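Long-range contacts in pesticidial crystal protein CRY2AA (Bacillus thuringiensis serovar kurstaki, PDB 1I5P), which promotes colloid-osmotic lysis by binding to the midgut epithelial cells of dipteran and lepidopteran insect larvae: residues 275-280 / 464-469; 298-303 / 425-430; 303-308 / 442-447. One frame throughout, in Å; residues are numbered along the deposited sequence.

How the contacts relate
All three contacts lie in the middle domain, the beta prism. Contact 1 pairs an outer strand of a three-stranded antiparallel sheet with its central strand, 462-469. Contact 2 sets the end of helix 293-300 against the other outer strand, 422-430. Their centres are about 9 Å apart, and probable backbone bonds join them: Val465 N to Ser427 O and Val467 N to Asn425 O, each 2.8 Å. Contact 3 continues from contact 2. Asn303 belongs to both, and Ser298 OG lies 2.8 Å from Leu442 N, a probable hydrogen bond. Contacts 1 and 3 do not touch; their nearest atoms are about 6 Å apart.

Contact 1 of 3, residues 275-280 / 464-469; sequences LYASGS and LVSVHN
Strands 275-278 and 464-469, an outer and the central strand of a three-stranded sheet, pair antiparallel through Leu275 with His468 and Ala277 with Ser466. The short strand axes make an angle of 157°. Each of these hydrogen-bonded pairs contributes two backbone bonds. The bond from His468 N to Leu275 O is 2.9 Å long and nearly straight, at 169°. Ala277 N reaches Ser466 O at 3.0 Å. Beyond Ala277 a water takes over. It accepts from Gly279 N at 2.8 Å and donates to Leu464 O.

Leu275, Ala277, Ser466 and His468 share one face of the sheet. Ser466 OG stands between its own backbone N and carbonyl carbon (chi1 54°), which brings it to His468 NE2 at 2.7 Å; either could be the donor. Ser376 OG is a second partner of this hydroxyl. The bond to Ser466 OG and an edge-to-face contact with Phe418 would both limit rotation of the imidazole. The methyl of Ala277 sits against the pair, its CB 3.6 Å from Ser466 OG.

The other face is mainly apolar. Tyr276 and Val467 lie side by side and point the same way, with Tyr276 CE2 3.8 Å from Val467 CG1. Tyr276 CB also rests near Val465 CG1, at 4.2 Å. The tyrosine touches Leu242 and Arg245 of helix 238-259. This antiparallel sheet, laid against a helix of the N-terminal domain, belongs to the beta prism of three-domain delta-endotoxins.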
# COMPACT_ATOMS: atom_id res chain seq x y z
N LEU A 275 3.13 1.55 3.57
CA LEU A 275 3.81 0.63 4.48
C LEU A 275 4.52 1.63 5.38
O LEU A 275 5.28 2.47 4.90
CB LEU A 275 4.85 -0.24 3.74
CG LEU A 275 4.34 -1.28 2.74
CD1 LEU A 275 5.52 -2.08 2.21
CD2 LEU A 275 3.34 -2.21 3.42
N TYR A 276 4.26 1.58 6.68
CA TYR A 276 4.89 2.51 7.61
C TYR A 276 6.00 1.85 8.40
O TYR A 276 5.85 0.72 8.86
CB TYR A 276 3.88 3.08 8.60
CG TYR A 276 2.61 3.58 7.97
CD1 TYR A 276 1.51 2.73 7.82
CD2 TYR A 276 2.51 4.89 7.51
CE1 TYR A 276 0.33 3.20 7.22
CE2 TYR A 276 1.35 5.35 6.91
CZ TYR A 276 0.26 4.51 6.77
OH TYR A 276 -0.88 5.00 6.19
N ALA A 277 7.10 2.57 8.55
CA ALA A 277 8.24 2.05 9.29
C ALA A 277 8.65 3.03 10.37
O ALA A 277 8.65 4.25 10.15
CB ALA A 277 9.40 1.80 8.34
N SER A 278 8.99 2.50 11.54
CA SER A 278 9.46 3.32 12.65
C SER A 278 10.69 2.59 13.17
O SER A 278 10.91 1.42 12.84
CB SER A 278 8.39 3.48 13.74
OG SER A 278 8.21 2.29 14.50
N GLY A 279 11.48 3.26 13.99
CA GLY A 279 12.69 2.63 14.49
C GLY A 279 12.59 1.67 15.65
O GLY A 279 11.65 1.73 16.46
N SER A 280 13.55 0.76 15.71
CA SER A 280 13.66 -0.22 16.78
C SER A 280 14.63 0.42 17.76
O SER A 280 15.19 1.48 17.47
CB SER A 280 14.26 -1.53 16.27
OG SER A 280 13.44 -2.13 15.28
N LEU A 464 11.08 9.71 13.90
CA LEU A 464 10.47 9.72 12.58
C LEU A 464 9.94 8.40 12.05
O LEU A 464 10.41 7.32 12.43
CB LEU A 464 11.45 10.32 11.57
CG LEU A 464 12.07 11.64 12.02
CD1 LEU A 464 12.92 12.22 10.91
CD2 LEU A 464 10.97 12.62 12.42
N VAL A 465 8.96 8.52 11.17
CA VAL A 465 8.30 7.40 10.53
C VAL A 465 8.37 7.61 9.02
O VAL A 465 7.99 8.67 8.52
CB VAL A 465 6.81 7.34 10.96
CG1 VAL A 465 6.05 6.31 10.13
CG2 VAL A 465 6.71 7.03 12.45
N SER A 466 8.86 6.61 8.30
CA SER A 466 8.92 6.73 6.84
C SER A 466 7.69 6.05 6.25
O SER A 466 7.29 4.97 6.69
CB SER A 466 10.22 6.12 6.29
OG SER A 466 10.41 4.79 6.71
N VAL A 467 7.07 6.72 5.27
CA VAL A 467 5.88 6.22 4.61
C VAL A 467 6.25 5.76 3.21
O VAL A 467 6.61 6.57 2.35
CB VAL A 467 4.80 7.32 4.50
CG1 VAL A 467 3.48 6.72 4.04
CG2 VAL A 467 4.63 8.02 5.85
N HIS A 468 6.16 4.45 2.99
CA HIS A 468 6.52 3.86 1.71
C HIS A 468 5.30 3.53 0.85
O HIS A 468 4.32 2.94 1.32
CB HIS A 468 7.34 2.59 1.95
CG HIS A 468 8.51 2.80 2.87
ND1 HIS A 468 9.81 2.69 2.45
CD2 HIS A 468 8.56 3.13 4.18
CE1 HIS A 468 10.62 2.93 3.47
NE2 HIS A 468 9.88 3.21 4.53
N ASN A 469 5.38 3.90 -0.42
CA ASN A 469 4.28 3.64 -1.34
C ASN A 469 4.83 3.45 -2.74
O ASN A 469 5.89 3.99 -3.08
CB ASN A 469 3.29 4.81 -1.30
CG ASN A 469 1.94 4.46 -1.90
OD1 ASN A 469 1.79 4.40 -3.12
ND2 ASN A 469 0.95 4.21 -1.04
O HOH W 1 10.84 5.96 14.56

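Contact 2 of 3, residues 298-303 / 425-430; sequences SLFQVN and NISGVP
Val302 O is held by the side-chain amide of Asn425 and, weakly, by a water. Asn425 ND2 donates to it at 3.1 Å, approaching from above the carbonyl plane with an N-H...O angle of 149°. The water also donates to Ile426 O, so it links the two backbones. CG of Asn425 lies opposite its own N across the CA-CB bond (chi1 -161°), which sends the amide toward the loop after helix 293-300. Its other end is fixed too: Asn425 OD1 bonds Tyr342 OH and, weakly, Ile426 N.

A second water joins helix and strand. It donates to Leu299 O at 2.7 Å and meets Ser427 OG at 2.8 Å. The same hydroxyl lies near the plane of the Phe300 ring, at its edge, 3.4 Å from CD2. Further along that edge Val429 CG1 comes in plane, 3.9 Å from Phe300 CE2. Leu299 CD2 reaches Gly428 O at 3.6 Å.

All the touching residues are buried. One oriented amide and two waters supply partners for the carbonyls of Leu299 and Val302 and for Ile426 O of the strand, while Leu299, Phe300 and Val429 form the apolar part of the contact.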
# COMPACT_ATOMS: atom_id res chain seq x y z
N SER A 298 -3.64 8.82 10.79
CA SER A 298 -4.19 10.10 10.32
C SER A 298 -3.05 11.11 10.36
O SER A 298 -3.03 12.07 9.59
CB SER A 298 -5.35 10.57 11.21
OG SER A 298 -4.90 11.08 12.46
N LEU A 299 -2.09 10.87 11.26
CA LEU A 299 -0.93 11.73 11.42
C LEU A 299 0.14 11.43 10.38
O LEU A 299 0.73 12.34 9.81
CB LEU A 299 -0.33 11.55 12.81
CG LEU A 299 1.03 12.21 13.08
CD1 LEU A 299 0.87 13.72 13.11
CD2 LEU A 299 1.59 11.71 14.40
N PHE A 300 0.38 10.14 10.16
CA PHE A 300 1.38 9.68 9.21
C PHE A 300 1.06 10.04 7.76
O PHE A 300 1.96 10.04 6.92
CB PHE A 300 1.59 8.17 9.35
CG PHE A 300 2.08 7.74 10.71
CD1 PHE A 300 1.98 6.41 11.11
CD2 PHE A 300 2.64 8.67 11.60
CE1 PHE A 300 2.43 6.00 12.37
CE2 PHE A 300 3.09 8.26 12.86
CZ PHE A 300 2.99 6.92 13.24
N GLN A 301 -0.20 10.34 7.47
CA GLN A 301 -0.58 10.69 6.10
C GLN A 301 -0.85 12.17 5.89
O GLN A 301 -1.45 12.57 4.90
CB GLN A 301 -1.79 9.87 5.67
CG GLN A 301 -1.48 8.39 5.51
CD GLN A 301 -2.67 7.60 5.05
OE1 GLN A 301 -2.96 7.54 3.86
NE2 GLN A 301 -3.37 6.99 6.00
N VAL A 302 -0.41 13.00 6.84
CA VAL A 302 -0.60 14.43 6.72
C VAL A 302 0.21 14.93 5.53
O VAL A 302 1.40 14.63 5.42
CB VAL A 302 -0.15 15.18 8.00
CG1 VAL A 302 0.09 16.66 7.69
CG2 VAL A 302 -1.21 15.03 9.08
N ASN A 303 -0.45 15.67 4.64
CA ASN A 303 0.19 16.21 3.45
C ASN A 303 0.63 15.11 2.49
O ASN A 303 1.62 15.28 1.78
CB ASN A 303 1.41 17.07 3.83
CG ASN A 303 1.02 18.39 4.50
OD1 ASN A 303 -0.11 18.84 4.39
ND2 ASN A 303 1.98 19.02 5.16
N ASN A 425 6.34 10.00 1.94
CA ASN A 425 6.02 10.89 3.04
C ASN A 425 6.82 10.52 4.27
O ASN A 425 7.29 9.38 4.41
CB ASN A 425 4.52 10.87 3.37
CG ASN A 425 4.08 12.09 4.18
OD1 ASN A 425 4.80 13.08 4.26
ND2 ASN A 425 2.90 12.02 4.78
N ILE A 426 7.01 11.49 5.16
CA ILE A 426 7.73 11.27 6.40
C ILE A 426 6.89 11.88 7.51
O ILE A 426 6.23 12.90 7.33
CB ILE A 426 9.12 11.95 6.38
CG1 ILE A 426 10.02 11.27 5.35
CG2 ILE A 426 9.75 11.88 7.77
CD1 ILE A 426 11.35 11.96 5.13
N SER A 427 6.91 11.22 8.67
CA SER A 427 6.16 11.71 9.81
C SER A 427 7.00 11.38 11.03
O SER A 427 8.20 11.16 10.92
CB SER A 427 4.79 11.04 9.89
OG SER A 427 3.96 11.69 10.84
N GLY A 428 6.37 11.33 12.19
CA GLY A 428 7.11 11.01 13.39
C GLY A 428 6.26 11.21 14.63
O GLY A 428 5.15 11.73 14.55
N VAL A 429 6.80 10.79 15.77
CA VAL A 429 6.10 10.94 17.03
C VAL A 429 7.08 11.35 18.12
O VAL A 429 8.29 11.11 18.01
CB VAL A 429 5.42 9.62 17.47
CG1 VAL A 429 4.37 9.21 16.44
CG2 VAL A 429 6.45 8.51 17.64
N PRO A 430 6.58 12.01 19.17
CA PRO A 430 7.46 12.43 20.26
C PRO A 430 7.63 11.22 21.19
O PRO A 430 6.98 10.19 20.98
CB PRO A 430 6.67 13.55 20.92
CG PRO A 430 5.27 13.03 20.80
CD PRO A 430 5.24 12.60 19.34
O HOH W 2 2.70 14.10 10.06
O HOH W 3 3.93 14.27 7.67

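Contact 3 of 3, residues 303-308 / 442-447; sequences NSNYIL and LHYNQI
Two turns meet here, with Asn303 and Asn445 nearest across them, their CA atoms 5.0 Å apart. Both asparagines have positive phi, in the left-handed region that asparagine tolerates well.

Backbone bonds shape each turn. Residues 303-306 form a type I beta turn, in which Tyr306 N donates to Asn303 O at 3.1 Å. In segment 442-447, Gln446 N donates to His443 O at 3.0 Å. Side chains reinforce this second turn. Gln446 OE1 accepts from His443 N at 3.1 Å, and His443 ND1 donates to Tyr444 O at 2.9 Å. Gln446 CB lies over the centre of one face of the His443 ring.

Polar side chains make most of the contact between the turns. The Asn445 amide points at Asn303 N and the Asn305 carboxamide, but it is probably turned over in the model, so the details of its bonding are doubtful. Asn305 and Tyr444 cross obliquely, with amide and ring planes 50° apart. Tyr444 OH comes to 3.1 Å from Asn305 CG without a hydrogen bond to either amide atom. Each has its partner in the following domain: Tyr444 OH bonds Ile499 O, and Asn305 ND2 bonds Ala501 O.

Apolar packing is slight. The methyl Ile447 CD1 lies 4.1 Å from Asn303 ND2, where the two side chains meet at about a right angle.

Backbone bonds from Asn305 to Met483 and from Tyr444 to Thr510 extend the contact. These paired turns lie where the beta prism of a three-domain delta-endotoxin adjoins its C-terminal beta sandwich.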
# COMPACT_ATOMS: atom_id res chain seq x y z
N ASN A 303 -0.45 15.67 4.64
CA ASN A 303 0.19 16.21 3.45
C ASN A 303 0.63 15.11 2.49
O ASN A 303 1.62 15.28 1.78
CB ASN A 303 1.41 17.07 3.83
CG ASN A 303 1.02 18.39 4.50
OD1 ASN A 303 -0.11 18.84 4.39
ND2 ASN A 303 1.98 19.02 5.16
N SER A 304 -0.09 14.00 2.46
CA SER A 304 0.24 12.89 1.57
C SER A 304 0.07 13.26 0.11
O SER A 304 0.63 12.61 -0.77
CB SER A 304 -0.63 11.67 1.87
OG SER A 304 -0.04 10.85 2.87
N ASN A 305 -0.73 14.29 -0.16
CA ASN A 305 -0.98 14.72 -1.53
C ASN A 305 0.09 15.67 -2.04
O ASN A 305 0.09 16.05 -3.21
CB ASN A 305 -2.37 15.35 -1.64
CG ASN A 305 -2.53 16.57 -0.75
OD1 ASN A 305 -2.11 16.56 0.41
ND2 ASN A 305 -3.15 17.61 -1.28
N TYR A 306 1.02 16.06 -1.17
CA TYR A 306 2.10 16.95 -1.55
C TYR A 306 3.36 16.16 -1.91
O TYR A 306 3.44 14.95 -1.64
CB TYR A 306 2.42 17.94 -0.43
CG TYR A 306 1.41 19.05 -0.31
CD1 TYR A 306 0.23 18.88 0.40
CD2 TYR A 306 1.60 20.26 -0.99
CE1 TYR A 306 -0.74 19.88 0.44
CE2 TYR A 306 0.64 21.27 -0.95
CZ TYR A 306 -0.52 21.07 -0.24
OH TYR A 306 -1.47 22.07 -0.23
N ILE A 307 4.33 16.83 -2.51
CA ILE A 307 5.57 16.19 -2.90
C ILE A 307 6.65 16.42 -1.85
O ILE A 307 7.13 17.54 -1.66
CB ILE A 307 6.04 16.70 -4.28
CG1 ILE A 307 5.00 16.30 -5.34
CG2 ILE A 307 7.42 16.13 -4.62
CD1 ILE A 307 5.31 16.76 -6.74
N LEU A 308 7.01 15.34 -1.16
CA LEU A 308 8.01 15.36 -0.09
C LEU A 308 9.34 15.93 -0.55
O LEU A 308 9.93 15.47 -1.52
CB LEU A 308 8.22 13.93 0.43
CG LEU A 308 9.23 13.72 1.57
CD1 LEU A 308 8.76 14.47 2.81
CD2 LEU A 308 9.36 12.22 1.87
N LEU A 442 -6.46 13.25 13.42
CA LEU A 442 -6.35 14.45 12.61
C LEU A 442 -7.23 14.37 11.36
O LEU A 442 -7.53 13.27 10.89
CB LEU A 442 -4.91 14.68 12.17
CG LEU A 442 -3.92 15.22 13.20
CD1 LEU A 442 -3.94 14.35 14.44
CD2 LEU A 442 -2.54 15.24 12.58
N HIS A 443 -7.65 15.52 10.85
CA HIS A 443 -8.45 15.54 9.64
C HIS A 443 -7.49 15.67 8.47
O HIS A 443 -6.27 15.74 8.67
CB HIS A 443 -9.47 16.70 9.66
CG HIS A 443 -8.85 18.06 9.71
ND1 HIS A 443 -8.21 18.64 8.63
CD2 HIS A 443 -8.80 18.98 10.70
CE1 HIS A 443 -7.80 19.85 8.95
NE2 HIS A 443 -8.15 20.08 10.20
N TYR A 444 -8.02 15.69 7.25
CA TYR A 444 -7.20 15.79 6.05
C TYR A 444 -6.22 16.97 6.13
O TYR A 444 -6.62 18.12 6.32
CB TYR A 444 -8.09 15.95 4.82
CG TYR A 444 -7.35 15.79 3.51
CD1 TYR A 444 -6.99 14.53 3.03
CD2 TYR A 444 -7.02 16.91 2.74
CE1 TYR A 444 -6.31 14.38 1.81
CE2 TYR A 444 -6.34 16.78 1.53
CZ TYR A 444 -5.99 15.51 1.07
OH TYR A 444 -5.34 15.38 -0.13
N ASN A 445 -4.93 16.66 5.99
CA ASN A 445 -3.87 17.66 6.04
C ASN A 445 -3.94 18.61 7.23
O ASN A 445 -3.55 19.77 7.12
CB ASN A 445 -3.85 18.48 4.74
CG ASN A 445 -3.31 17.69 3.57
OD1 ASN A 445 -3.25 18.19 2.44
ND2 ASN A 445 -2.91 16.45 3.83
N GLN A 446 -4.45 18.13 8.36
CA GLN A 446 -4.51 18.99 9.53
C GLN A 446 -3.11 19.22 10.04
O GLN A 446 -2.31 18.29 10.16
CB GLN A 446 -5.34 18.35 10.63
CG GLN A 446 -5.16 19.03 11.99
CD GLN A 446 -6.27 18.69 12.97
OE1 GLN A 446 -6.80 17.59 12.96
NE2 GLN A 446 -6.60 19.65 13.82
N ILE A 447 -2.80 20.48 10.33
CA ILE A 447 -1.49 20.83 10.86
C ILE A 447 -1.63 21.02 12.36
O ILE A 447 -2.15 22.04 12.82
CB ILE A 447 -0.95 22.12 10.22
CG1 ILE A 447 -0.84 21.94 8.70
CG2 ILE A 447 0.40 22.47 10.82
CD1 ILE A 447 0.10 20.81 8.27